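Local coordinates for 3-oxo-tetronate kinase (Salmonella typhimurium, PDB 3DQQ), which probably catalyses the ATP-dependent phosphorylation of 3-oxo-tetronate to 3-oxo-tetronate 4-phosphate, at residues 16-21 against 225-230. Residues are numbered along the deposited sequence; the frame is centred on the assembly and turned at random.
Sequences TDIASF and GLAMGL
Ile18 and Phe21, one helical turn apart on helix 12-24, meet Ala227 and Met228, which are neighbours on helix 224-235. The contact consists of two apolar pairs. In the first, the end of Ile18 lies against the methyl of Ala227: CD1 of Ile18 is 3.6 Å from CB of Ala227, and CG1 of Ile18 comes equally near to that same carbon. The Ile18 chain is extended, with CG1 anti to the backbone nitrogen (chi1 -171°) and chi2 also close to trans, which carries CD1 across to the other helix. Ala227 CB points at helix 12-24.

The second pair joins Phe21 to Met228. The thioether bends at its last torsion (chi3 -59°), turning the CE methyl toward the CD2-CE2 bond of the phenyl ring, where it sits 3.6 Å from CE2 of Phe21 and only slightly farther from CD2. The methyl approaches obliquely. Within helix 12-24, the carboxylate carbon of Asp17 lies at the edge of the same ring, in its plane.

Polar links lie alongside this apolar seam: OD2 of Asp17 is hydrogen-bonded to OG of Ser224, just before 225-230, and the hydroxyl of Tyr81 makes a weak hydrogen bond with the backbone N of Ala227. Tyr81, on strand 79-83, also touches Ile18 and Leu226, which places the pair of helices against that strand, in the sugar-binding N-terminal domain.

With 190 Å² buried in all and only carbon atoms in close contact, the two segments are probably held together mainly by dispersion and the exclusion of water, as plain helix-to-helix packing away from the predicted ATP site.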
ATOM      1  N   THR A  16      -2.055  -8.347 -22.382  1.00 37.09           N
ATOM      2  CA  THR A  16      -2.683  -9.638 -22.271  1.00 37.69           C
ATOM      3  C   THR A  16      -4.216  -9.546 -22.133  1.00 37.17           C
ATOM      4  O   THR A  16      -4.914 -10.440 -22.565  1.00 37.00           O
ATOM      5  CB  THR A  16      -1.977 -10.671 -21.282  1.00 37.93           C
ATOM      6  OG1 THR A  16      -2.901 -11.100 -20.293  1.00 40.37           O
ATOM      7  CG2 THR A  16      -0.699 -10.192 -20.691  1.00 36.76           C
ATOM      8  N   ASP A  17      -4.732  -8.443 -21.626  1.00 37.50           N
ATOM      9  CA  ASP A  17      -6.177  -8.213 -21.592  1.00 36.83           C
ATOM     10  C   ASP A  17      -6.761  -8.142 -23.012  1.00 36.54           C
ATOM     11  O   ASP A  17      -7.713  -8.853 -23.343  1.00 37.11           O
ATOM     12  CB  ASP A  17      -6.470  -6.922 -20.830  1.00 38.01           C
ATOM     13  CG  ASP A  17      -7.976  -6.700 -20.548  1.00 41.39           C
ATOM     14  OD1 ASP A  17      -8.652  -7.660 -20.052  1.00 52.77           O
ATOM     15  OD2 ASP A  17      -8.495  -5.552 -20.774  1.00 48.52           O
ATOM     16  N   ILE A  18      -6.179  -7.323 -23.879  1.00 35.14           N
ATOM     17  CA  ILE A  18      -6.676  -7.253 -25.229  1.00 33.87           C
ATOM     18  C   ILE A  18      -6.500  -8.591 -25.933  1.00 33.86           C
ATOM     19  O   ILE A  18      -7.414  -9.049 -26.631  1.00 34.42           O
ATOM     20  CB  ILE A  18      -6.080  -6.061 -26.020  1.00 33.27           C
ATOM     21  CG1 ILE A  18      -6.815  -5.908 -27.353  1.00 32.85           C
ATOM     22  CG2 ILE A  18      -4.590  -6.197 -26.224  1.00 30.54           C
ATOM     23  CD1 ILE A  18      -6.495  -4.617 -28.128  1.00 33.31           C
ATOM     24  N   ALA A  19      -5.370  -9.260 -25.740  1.00 33.40           N
ATOM     25  CA  ALA A  19      -5.165 -10.569 -26.406  1.00 33.22           C
ATOM     26  C   ALA A  19      -6.217 -11.560 -25.977  1.00 33.00           C
ATOM     27  O   ALA A  19      -6.662 -12.400 -26.735  1.00 32.78           O
ATOM     28  CB  ALA A  19      -3.806 -11.132 -26.129  1.00 32.66           C
ATOM     29  N   SER A  20      -6.642 -11.448 -24.746  1.00 33.48           N
ATOM     30  CA  SER A  20      -7.603 -12.375 -24.280  1.00 34.63           C
ATOM     31  C   SER A  20      -8.951 -12.112 -24.917  1.00 34.55           C
ATOM     32  O   SER A  20      -9.648 -13.042 -25.240  1.00 33.96           O
ATOM     33  CB  SER A  20      -7.704 -12.296 -22.780  1.00 35.08           C
ATOM     34  OG  SER A  20      -8.715 -13.189 -22.364  1.00 39.24           O
ATOM     35  N   PHE A  21      -9.322 -10.845 -25.089  1.00 35.34           N
ATOM     36  CA  PHE A  21     -10.577 -10.523 -25.766  1.00 35.39           C
ATOM     37  C   PHE A  21     -10.560 -11.009 -27.193  1.00 35.51           C
ATOM     38  O   PHE A  21     -11.577 -11.484 -27.685  1.00 35.70           O
ATOM     39  CB  PHE A  21     -10.888  -9.027 -25.744  1.00 35.97           C
ATOM     40  CG  PHE A  21     -11.513  -8.578 -24.483  1.00 35.64           C
ATOM     41  CD1 PHE A  21     -10.752  -8.089 -23.448  1.00 37.89           C
ATOM     42  CD2 PHE A  21     -12.863  -8.686 -24.302  1.00 38.35           C
ATOM     43  CE1 PHE A  21     -11.337  -7.728 -22.233  1.00 36.35           C
ATOM     44  CE2 PHE A  21     -13.455  -8.308 -23.097  1.00 37.61           C
ATOM     45  CZ  PHE A  21     -12.688  -7.848 -22.068  1.00 35.76           C
ATOM     46  N   GLY A 225     -12.082  -2.737 -25.630  1.00 37.48           N
ATOM     47  CA  GLY A 225     -13.470  -2.861 -26.107  1.00 37.37           C
ATOM     48  C   GLY A 225     -13.655  -2.929 -27.614  1.00 37.62           C
ATOM     49  O   GLY A 225     -14.365  -3.795 -28.135  1.00 37.66           O
ATOM     50  N   LEU A 226     -13.030  -2.007 -28.327  1.00 37.96           N
ATOM     51  CA  LEU A 226     -13.124  -1.991 -29.787  1.00 37.74           C
ATOM     52  C   LEU A 226     -12.554  -3.262 -30.375  1.00 38.01           C
ATOM     53  O   LEU A 226     -13.082  -3.750 -31.364  1.00 38.32           O
ATOM     54  CB  LEU A 226     -12.411  -0.772 -30.360  1.00 37.04           C
ATOM     55  CG  LEU A 226     -12.443  -0.590 -31.862  1.00 37.90           C
ATOM     56  CD1 LEU A 226     -13.861  -0.767 -32.475  1.00 35.77           C
ATOM     57  CD2 LEU A 226     -11.755   0.766 -32.228  1.00 37.36           C
ATOM     58  N   ALA A 227     -11.484  -3.802 -29.781  1.00 38.31           N
ATOM     59  CA  ALA A 227     -10.891  -5.061 -30.278  1.00 38.41           C
ATOM     60  C   ALA A 227     -11.926  -6.169 -30.272  1.00 38.43           C
ATOM     61  O   ALA A 227     -12.052  -6.962 -31.198  1.00 37.29           O
ATOM     62  CB  ALA A 227      -9.682  -5.468 -29.452  1.00 37.63           C
ATOM     63  N   MET A 228     -12.685  -6.227 -29.204  1.00 40.03           N
ATOM     64  CA  MET A 228     -13.770  -7.196 -29.136  1.00 40.89           C
ATOM     65  C   MET A 228     -14.697  -7.026 -30.332  1.00 39.42           C
ATOM     66  O   MET A 228     -15.083  -7.979 -30.978  1.00 39.10           O
ATOM     67  CB  MET A 228     -14.529  -7.045 -27.814  1.00 40.71           C
ATOM     68  CG  MET A 228     -15.709  -7.987 -27.706  1.00 42.48           C
ATOM     69  SD  MET A 228     -17.010  -7.293 -26.641  1.00 50.03           S
ATOM     70  CE  MET A 228     -16.161  -7.042 -25.040  1.00 45.51           C
ATOM     71  N   GLY A 229     -15.022  -5.786 -30.648  1.00 38.93           N
ATOM     72  CA  GLY A 229     -15.925  -5.500 -31.758  1.00 38.36           C
ATOM     73  C   GLY A 229     -15.330  -5.874 -33.083  1.00 38.26           C
ATOM     74  O   GLY A 229     -16.044  -6.362 -33.948  1.00 39.76           O
ATOM     75  N   LEU A 230     -14.029  -5.641 -33.265  1.00 37.17           N
ATOM     76  CA  LEU A 230     -13.369  -6.023 -34.488  1.00 36.21           C
ATOM     77  C   LEU A 230     -13.298  -7.520 -34.574  1.00 36.00           C
ATOM     78  O   LEU A 230     -13.529  -8.060 -35.637  1.00 36.55           O
ATOM     79  CB  LEU A 230     -11.992  -5.401 -34.612  1.00 34.94           C
ATOM     80  CG  LEU A 230     -12.000  -3.885 -34.779  1.00 32.73           C
ATOM     81  CD1 LEU A 230     -10.647  -3.325 -34.381  1.00 29.13           C
ATOM     82  CD2 LEU A 230     -12.418  -3.439 -36.194  1.00 25.02           C
TER